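PDB 3MKB: hemoglobin subunit beta, which binds oxygen reversibly at a haem iron and, as the beta chain of shark haemoglobin, probably serves to carry it in the blood. Local coordinates for residues B[59-64]-B[125-130]; B[70-75]-B[131-136]. All coordinates share one frame; numbering follows the deposited sequence.

Contact 1 (B[59-64]-B[125-130]); sequences GALQDA and QVVIDA. With HEM (protoporphyrin IX containing Fe), chain F.
Val127 meets Leu61 and Ala64 with its two methyls splayed apart: CG1 stands anti to the backbone N (chi1 173°) and CG2 anti to the carbonyl carbon, so one valine can serve two neighbours a helical turn apart. Leu61 answers with CG anti to its own carbonyl carbon (chi1 -66°); chi2 carries CD1 on along the chain, and the other branch, CD2, turns aside to meet the valine. Leu61 CD2 comes to 3.9 Å from Val127 CG1, the two side chains crossing at about a right angle, while Ala64 CB lies 4.0 Å from Val127 CG2. No hydrogen bond joins the segments; contact is by methyl groups alone, at van der Waals distance, and the backbones approach to 7.2 Å between Ala64 CA and Val127 CA. The short side chain of Ala64 probably helps the helices come this close.

The same CD2 of Leu61 also reaches the porphyrin, 4.0 Å from HEM CMB. Ala60 CB touches HEM CMB at 3.6 Å, with HEM CMA close by. Beyond the segments, Phe15 and Phe100 pack on Leu61, and Val71 packs on Ala64. On the far side of helix 114-132, Gln125 NE2 donates to Asp129 OD2 (2.9 Å), almost in its own amide plane but 33° out of the carboxylate's. Such apolar packing of the E helix against the H helix, beside the haem, is characteristic of the globin fold.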
loop_
_atom_site.group_PDB
_atom_site.type_symbol
_atom_site.label_atom_id
_atom_site.label_comp_id
_atom_site.label_asym_id
_atom_site.label_seq_id
_atom_site.Cartn_x
_atom_site.Cartn_y
_atom_site.Cartn_z
ATOM N N GLY B 59 17.013 -20.910 -4.963
ATOM C CA GLY B 59 17.354 -21.257 -6.354
ATOM C C GLY B 59 16.823 -20.227 -7.322
ATOM O O GLY B 59 17.517 -19.769 -8.207
ATOM N N ALA B 60 15.552 -19.867 -7.175
ATOM C CA ALA B 60 14.986 -18.817 -8.059
ATOM C C ALA B 60 15.681 -17.439 -7.929
ATOM O O ALA B 60 15.939 -16.783 -8.920
ATOM C CB ALA B 60 13.458 -18.716 -7.906
ATOM N N LEU B 61 16.023 -17.045 -6.703
ATOM C CA LEU B 61 16.738 -15.787 -6.469
ATOM C C LEU B 61 18.094 -15.833 -7.176
ATOM O O LEU B 61 18.468 -14.911 -7.916
ATOM C CB LEU B 61 16.874 -15.539 -4.967
ATOM C CG LEU B 61 15.539 -15.286 -4.287
ATOM C CD1 LEU B 61 15.770 -15.011 -2.838
ATOM C CD2 LEU B 61 14.756 -14.138 -4.974
ATOM N N GLN B 62 18.793 -16.962 -7.012
ATOM C CA GLN B 62 20.060 -17.150 -7.691
ATOM C C GLN B 62 19.880 -17.054 -9.218
ATOM O O GLN B 62 20.719 -16.461 -9.909
ATOM C CB GLN B 62 20.724 -18.458 -7.238
ATOM C CG GLN B 62 21.447 -18.368 -5.865
ATOM C CD GLN B 62 22.914 -18.907 -5.886
ATOM O OE1 GLN B 62 23.589 -18.992 -4.830
ATOM N NE2 GLN B 62 23.409 -19.256 -7.087
ATOM N N ASP B 63 18.756 -17.581 -9.725
ATOM C CA ASP B 63 18.415 -17.457 -11.166
ATOM C C ASP B 63 18.262 -16.002 -11.607
ATOM O O ASP B 63 18.744 -15.611 -12.691
ATOM C CB ASP B 63 17.160 -18.313 -11.489
ATOM C CG ASP B 63 16.803 -18.348 -12.991
ATOM O OD1 ASP B 63 15.587 -18.167 -13.268
ATOM O OD2 ASP B 63 17.684 -18.585 -13.886
ATOM N N ALA B 64 17.637 -15.185 -10.748
ATOM C CA ALA B 64 17.539 -13.724 -10.970
ATOM C C ALA B 64 18.899 -13.067 -10.858
ATOM O O ALA B 64 19.206 -12.175 -11.625
ATOM C CB ALA B 64 16.540 -13.039 -9.975
ATOM N N GLN B 125 12.201 -5.742 -5.650
ATOM C CA GLN B 125 11.075 -5.211 -6.414
ATOM C C GLN B 125 11.144 -5.732 -7.871
ATOM O O GLN B 125 10.144 -6.055 -8.441
ATOM C CB GLN B 125 11.074 -3.694 -6.385
ATOM C CG GLN B 125 9.718 -3.073 -6.882
ATOM C CD GLN B 125 8.498 -3.552 -6.052
ATOM O OE1 GLN B 125 8.480 -3.405 -4.814
ATOM N NE2 GLN B 125 7.495 -4.149 -6.731
ATOM N N VAL B 126 12.338 -5.818 -8.441
ATOM C CA VAL B 126 12.511 -6.465 -9.740
ATOM C C VAL B 126 12.040 -7.914 -9.658
ATOM O O VAL B 126 11.318 -8.392 -10.526
ATOM C CB VAL B 126 13.983 -6.403 -10.214
ATOM C CG1 VAL B 126 14.191 -7.192 -11.484
ATOM C CG2 VAL B 126 14.369 -5.014 -10.483
ATOM N N VAL B 127 12.447 -8.626 -8.619
ATOM C CA VAL B 127 11.946 -9.988 -8.388
ATOM C C VAL B 127 10.419 -10.005 -8.175
ATOM O O VAL B 127 9.721 -10.830 -8.770
ATOM C CB VAL B 127 12.688 -10.688 -7.223
ATOM C CG1 VAL B 127 12.060 -12.072 -6.855
ATOM C CG2 VAL B 127 14.172 -10.819 -7.565
ATOM N N ILE B 128 9.882 -9.099 -7.364
ATOM C CA ILE B 128 8.412 -9.096 -7.158
ATOM C C ILE B 128 7.714 -8.844 -8.508
ATOM O O ILE B 128 6.744 -9.535 -8.866
ATOM C CB ILE B 128 7.937 -8.049 -6.109
ATOM C CG1 ILE B 128 8.447 -8.420 -4.697
ATOM C CG2 ILE B 128 6.367 -7.936 -6.110
ATOM C CD1 ILE B 128 8.449 -7.211 -3.680
ATOM N N ASP B 129 8.223 -7.880 -9.281
ATOM C CA ASP B 129 7.551 -7.591 -10.552
ATOM C C ASP B 129 7.588 -8.825 -11.462
ATOM O O ASP B 129 6.598 -9.159 -12.105
ATOM C CB ASP B 129 8.189 -6.391 -11.246
ATOM C CG ASP B 129 8.010 -5.117 -10.488
ATOM O OD1 ASP B 129 8.637 -4.139 -10.894
ATOM O OD2 ASP B 129 7.254 -5.079 -9.500
ATOM N N ALA B 130 8.716 -9.523 -11.471
ATOM C CA ALA B 130 8.928 -10.695 -12.336
ATOM C C ALA B 130 7.982 -11.864 -12.010
ATOM O O ALA B 130 7.368 -12.458 -12.914
ATOM C CB ALA B 130 10.347 -11.148 -12.241
HETATM C CHA HEM F . 6.940 -22.774 -5.151
HETATM C CHB HEM F . 10.036 -19.167 -5.973
HETATM C CHC HEM F . 7.350 -16.420 -3.121
HETATM C CHD HEM F . 4.354 -20.124 -2.047
HETATM C C1A HEM F . 7.928 -21.989 -5.660
HETATM C C2A HEM F . 8.811 -22.403 -6.698
HETATM C C3A HEM F . 9.669 -21.423 -6.907
HETATM C C4A HEM F . 9.349 -20.362 -6.020
HETATM C CMA HEM F . 10.812 -21.433 -7.945
HETATM C CAA HEM F . 8.800 -23.770 -7.423
HETATM C CBA HEM F . 7.777 -23.770 -8.551
HETATM C CGA HEM F . 7.914 -25.080 -9.311
HETATM O O1A HEM F . 8.844 -25.214 -10.146
HETATM O O2A HEM F . 7.099 -25.990 -9.078
HETATM C C1B HEM F . 9.620 -18.085 -5.278
HETATM C C2B HEM F . 10.260 -16.772 -5.236
HETATM C C3B HEM F . 9.492 -16.025 -4.423
HETATM C C4B HEM F . 8.361 -16.831 -3.943
HETATM C CMB HEM F . 11.566 -16.297 -5.955
HETATM C CAB HEM F . 9.731 -14.552 -4.056
HETATM C CBB HEM F . 8.689 -13.734 -4.256
HETATM C C1C HEM F . 6.329 -17.192 -2.561
HETATM C C2C HEM F . 5.400 -16.780 -1.531
HETATM C C3C HEM F . 4.613 -17.802 -1.230
HETATM C C4C HEM F . 4.972 -18.901 -2.069
HETATM C CMC HEM F . 5.319 -15.425 -0.827
HETATM C CAC HEM F . 3.459 -17.818 -0.200
HETATM C CBC HEM F . 3.580 -17.235 1.017
HETATM C C1D HEM F . 4.804 -21.211 -2.726
HETATM C C2D HEM F . 4.299 -22.567 -2.632
HETATM C C3D HEM F . 5.137 -23.367 -3.611
HETATM C C4D HEM F . 6.054 -22.430 -4.194
HETATM C CMD HEM F . 3.169 -23.099 -1.728
HETATM C CAD HEM F . 5.081 -24.877 -3.953
HETATM C CBD HEM F . 5.845 -25.689 -2.933
HETATM C CGD HEM F . 5.489 -27.152 -3.238
HETATM O O1D HEM F . 6.407 -27.907 -3.655
HETATM O O2D HEM F . 4.302 -27.612 -3.090
HETATM N NA HEM F . 8.273 -20.717 -5.240
HETATM N NB HEM F . 8.488 -18.073 -4.509
HETATM N NC HEM F . 6.038 -18.511 -2.876
HETATM N ND HEM F . 5.814 -21.179 -3.664
HETATM FE FE HEM F . 7.045 -19.557 -4.122
HETATM O O HOH W 1 8.194 -19.723 -2.250
#

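Contact 2 (B[70-75]-B[131-136]); sequences DVKAEF and ISSQYH. With HEM (protoporphyrin IX containing Fe), chain F.
Phe75, next to helix 71-74 in the chain, and Ile131, near the end of helix 114-132, bring their backbones to 5.9 Å between CA atoms, and a type I turn follows from Ser132 to Tyr135. The Phe75 ring presents its edge: CD1 lies 3.9 Å from Ile131 CB, near the ring plane, and farther along the same rim CE1 is 3.7 Å from HEM CMB, also in that plane. In Ile131, CG1 is anti to the backbone N (chi1 -158°) and chi2 is extended, carrying CD1 over the face of the pyrrole, 3.6 Å from HEM C3B, away from the iron-bound water, while CG2 meets the vinyl carbon HEM CBB at 3.9 Å. With the ring of Phe75 cut back to an alanine, Ile131 CB and the haem methyl CMB would probably lose the edge that touches both, opening a gap between them.

Nearer solvent, the bent chain of Lys72 lays its CD 4.0 Å from Ser133 OG, a packing contact of the lysine's aliphatic part. Ser79 OG bonds to both Ile131 O and Gln134 N, tying the turn to helix 76-85. Together Phe75 and Ile131 form part of the apolar lining of the globin haem pocket.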
loop_
_atom_site.group_PDB
_atom_site.type_symbol
_atom_site.label_atom_id
_atom_site.label_comp_id
_atom_site.label_asym_id
_atom_site.label_seq_id
_atom_site.Cartn_x
_atom_site.Cartn_y
_atom_site.Cartn_z
ATOM N N ASP B 70 17.565 -9.666 -17.163
ATOM C CA ASP B 70 16.433 -10.329 -17.811
ATOM C C ASP B 70 15.589 -11.131 -16.838
ATOM O O ASP B 70 15.172 -12.225 -17.182
ATOM C CB ASP B 70 16.919 -11.298 -18.901
ATOM C CG ASP B 70 17.805 -10.636 -19.939
ATOM O OD1 ASP B 70 18.889 -11.204 -20.248
ATOM O OD2 ASP B 70 17.417 -9.556 -20.452
ATOM N N VAL B 71 15.361 -10.640 -15.618
ATOM C CA VAL B 71 14.705 -11.488 -14.625
ATOM C C VAL B 71 13.295 -11.873 -15.078
ATOM O O VAL B 71 12.913 -13.037 -14.980
ATOM C CB VAL B 71 14.687 -10.858 -13.199
ATOM C CG1 VAL B 71 13.945 -11.752 -12.204
ATOM C CG2 VAL B 71 16.109 -10.605 -12.707
ATOM N N LYS B 72 12.543 -10.883 -15.540
ATOM C CA LYS B 72 11.173 -11.025 -16.000
ATOM C C LYS B 72 11.061 -12.285 -16.891
ATOM O O LYS B 72 10.300 -13.220 -16.584
ATOM C CB LYS B 72 10.824 -9.753 -16.791
ATOM C CG LYS B 72 9.362 -9.543 -17.232
ATOM C CD LYS B 72 8.552 -8.625 -16.281
ATOM C CE LYS B 72 8.807 -7.116 -16.486
ATOM N NZ LYS B 72 7.648 -6.288 -15.976
ATOM N N ALA B 73 11.861 -12.289 -17.967
ATOM C CA ALA B 73 11.953 -13.419 -18.899
ATOM C C ALA B 73 12.274 -14.812 -18.268
ATOM O O ALA B 73 11.852 -15.832 -18.813
ATOM C CB ALA B 73 12.950 -13.073 -20.019
ATOM N N GLU B 74 12.984 -14.870 -17.134
ATOM C CA GLU B 74 13.326 -16.171 -16.539
ATOM C C GLU B 74 12.254 -16.628 -15.559
ATOM O O GLU B 74 12.248 -17.783 -15.092
ATOM C CB GLU B 74 14.710 -16.171 -15.856
ATOM C CG GLU B 74 15.814 -15.307 -16.539
ATOM C CD GLU B 74 16.568 -15.971 -17.705
ATOM O OE1 GLU B 74 16.714 -17.227 -17.752
ATOM O OE2 GLU B 74 17.057 -15.217 -18.569
ATOM N N PHE B 75 11.329 -15.732 -15.247
ATOM C CA PHE B 75 10.372 -16.051 -14.216
ATOM C C PHE B 75 8.977 -16.421 -14.762
ATOM O O PHE B 75 8.044 -16.664 -13.987
ATOM C CB PHE B 75 10.335 -14.889 -13.181
ATOM C CG PHE B 75 11.248 -15.087 -11.997
ATOM C CD1 PHE B 75 10.716 -15.181 -10.706
ATOM C CD2 PHE B 75 12.640 -15.182 -12.154
ATOM C CE1 PHE B 75 11.526 -15.379 -9.580
ATOM C CE2 PHE B 75 13.464 -15.378 -11.032
ATOM C CZ PHE B 75 12.905 -15.468 -9.736
ATOM N N ILE B 131 7.879 -12.195 -10.721
ATOM C CA ILE B 131 7.018 -13.262 -10.264
ATOM C C ILE B 131 5.506 -12.866 -10.250
ATOM O O ILE B 131 4.619 -13.748 -10.267
ATOM C CB ILE B 131 7.498 -13.841 -8.907
ATOM C CG1 ILE B 131 6.946 -15.259 -8.697
ATOM C CG2 ILE B 131 7.285 -12.787 -7.734
ATOM C CD1 ILE B 131 7.458 -15.961 -7.429
ATOM N N SER B 132 5.224 -11.566 -10.312
ATOM C CA SER B 132 3.840 -11.066 -10.443
ATOM C C SER B 132 3.319 -10.925 -11.864
ATOM O O SER B 132 2.122 -10.710 -12.055
ATOM C CB SER B 132 3.661 -9.721 -9.729
ATOM O OG SER B 132 4.070 -9.814 -8.385
ATOM N N SER B 133 4.187 -11.086 -12.855
ATOM C CA SER B 133 3.856 -10.652 -14.214
ATOM C C SER B 133 2.757 -11.487 -14.902
ATOM O O SER B 133 1.990 -10.976 -15.717
ATOM C CB SER B 133 5.116 -10.582 -15.091
ATOM O OG SER B 133 4.811 -9.939 -16.340
ATOM N N GLN B 134 2.617 -12.749 -14.506
ATOM C CA GLN B 134 1.594 -13.597 -15.109
ATOM C C GLN B 134 0.296 -13.686 -14.336
ATOM O O GLN B 134 -0.510 -14.585 -14.594
ATOM C CB GLN B 134 2.160 -14.994 -15.294
ATOM C CG GLN B 134 3.410 -14.970 -16.170
ATOM C CD GLN B 134 3.113 -14.459 -17.586
ATOM O OE1 GLN B 134 3.930 -13.732 -18.178
ATOM N NE2 GLN B 134 1.945 -14.847 -18.140
ATOM N N TYR B 135 0.083 -12.821 -13.362
ATOM C CA TYR B 135 -1.240 -12.834 -12.702
ATOM C C TYR B 135 -2.181 -12.058 -13.609
ATOM O O TYR B 135 -1.900 -10.923 -13.973
ATOM C CB TYR B 135 -1.219 -12.178 -11.317
ATOM C CG TYR B 135 -0.653 -13.070 -10.258
ATOM C CD1 TYR B 135 -1.466 -13.574 -9.283
ATOM C CD2 TYR B 135 0.724 -13.416 -10.244
ATOM C CE1 TYR B 135 -0.952 -14.394 -8.288
ATOM C CE2 TYR B 135 1.258 -14.251 -9.242
ATOM C CZ TYR B 135 0.403 -14.721 -8.270
ATOM O OH TYR B 135 0.865 -15.537 -7.277
ATOM N N HIS B 136 -3.274 -12.680 -13.997
ATOM C CA HIS B 136 -4.186 -12.026 -14.924
ATOM C C HIS B 136 -5.574 -12.036 -14.377
ATOM O O HIS B 136 -6.392 -11.220 -14.788
ATOM C CB HIS B 136 -4.089 -12.690 -16.291
ATOM C CG HIS B 136 -2.790 -12.405 -16.965
ATOM N ND1 HIS B 136 -2.255 -11.131 -17.004
ATOM C CD2 HIS B 136 -1.888 -13.215 -17.578
ATOM C CE1 HIS B 136 -1.098 -11.164 -17.646
ATOM N NE2 HIS B 136 -0.853 -12.413 -18.004
HETATM C CHA HEM F . 6.940 -22.774 -5.151
HETATM C CHB HEM F . 10.036 -19.167 -5.973
HETATM C CHC HEM F . 7.350 -16.420 -3.121
HETATM C CHD HEM F . 4.354 -20.124 -2.047
HETATM C C1A HEM F . 7.928 -21.989 -5.660
HETATM C C2A HEM F . 8.811 -22.403 -6.698
HETATM C C3A HEM F . 9.669 -21.423 -6.907
HETATM C C4A HEM F . 9.349 -20.362 -6.020
HETATM C CMA HEM F . 10.812 -21.433 -7.945
HETATM C CAA HEM F . 8.800 -23.770 -7.423
HETATM C CBA HEM F . 7.777 -23.770 -8.551
HETATM C CGA HEM F . 7.914 -25.080 -9.311
HETATM O O1A HEM F . 8.844 -25.214 -10.146
HETATM O O2A HEM F . 7.099 -25.990 -9.078
HETATM C C1B HEM F . 9.620 -18.085 -5.278
HETATM C C2B HEM F . 10.260 -16.772 -5.236
HETATM C C3B HEM F . 9.492 -16.025 -4.423
HETATM C C4B HEM F . 8.361 -16.831 -3.943
HETATM C CMB HEM F . 11.566 -16.297 -5.955
HETATM C CAB HEM F . 9.731 -14.552 -4.056
HETATM C CBB HEM F . 8.689 -13.734 -4.256
HETATM C C1C HEM F . 6.329 -17.192 -2.561
HETATM C C2C HEM F . 5.400 -16.780 -1.531
HETATM C C3C HEM F . 4.613 -17.802 -1.230
HETATM C C4C HEM F . 4.972 -18.901 -2.069
HETATM C CMC HEM F . 5.319 -15.425 -0.827
HETATM C CAC HEM F . 3.459 -17.818 -0.200
HETATM C CBC HEM F . 3.580 -17.235 1.017
HETATM C C1D HEM F . 4.804 -21.211 -2.726
HETATM C C2D HEM F . 4.299 -22.567 -2.632
HETATM C C3D HEM F . 5.137 -23.367 -3.611
HETATM C C4D HEM F . 6.054 -22.430 -4.194
HETATM C CMD HEM F . 3.169 -23.099 -1.728
HETATM C CAD HEM F . 5.081 -24.877 -3.953
HETATM C CBD HEM F . 5.845 -25.689 -2.933
HETATM C CGD HEM F . 5.489 -27.152 -3.238
HETATM O O1D HEM F . 6.407 -27.907 -3.655
HETATM O O2D HEM F . 4.302 -27.612 -3.090
HETATM N NA HEM F . 8.273 -20.717 -5.240
HETATM N NB HEM F . 8.488 -18.073 -4.509
HETATM N NC HEM F . 6.038 -18.511 -2.876
HETATM N ND HEM F . 5.814 -21.179 -3.664
HETATM FE FE HEM F . 7.045 -19.557 -4.122
HETATM O O HOH W 1 8.194 -19.723 -2.250
#

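The two contacts illustrate how one helix can be packed differently along its length. Both use helix 114-132, but contact 1 lies deep in the chain, its three touching residues all buried, whereas contact 2, its centre about 9 Å from that of contact 1, runs outward from a buried pair to an exposed lysine and a partly exposed serine. Contact 1 joins two long helices; contact 2 joins helix 71-74 and the adjacent Phe75 to the last part of helix 114-132 and the turn that follows. Aliphatic methyls suffice in the first, while the second adds an aromatic edge and a polar margin. They adjoin directly, Ala130 CB packing 3.6 Å from Val71 CG1, and both reach haem methyl CMB.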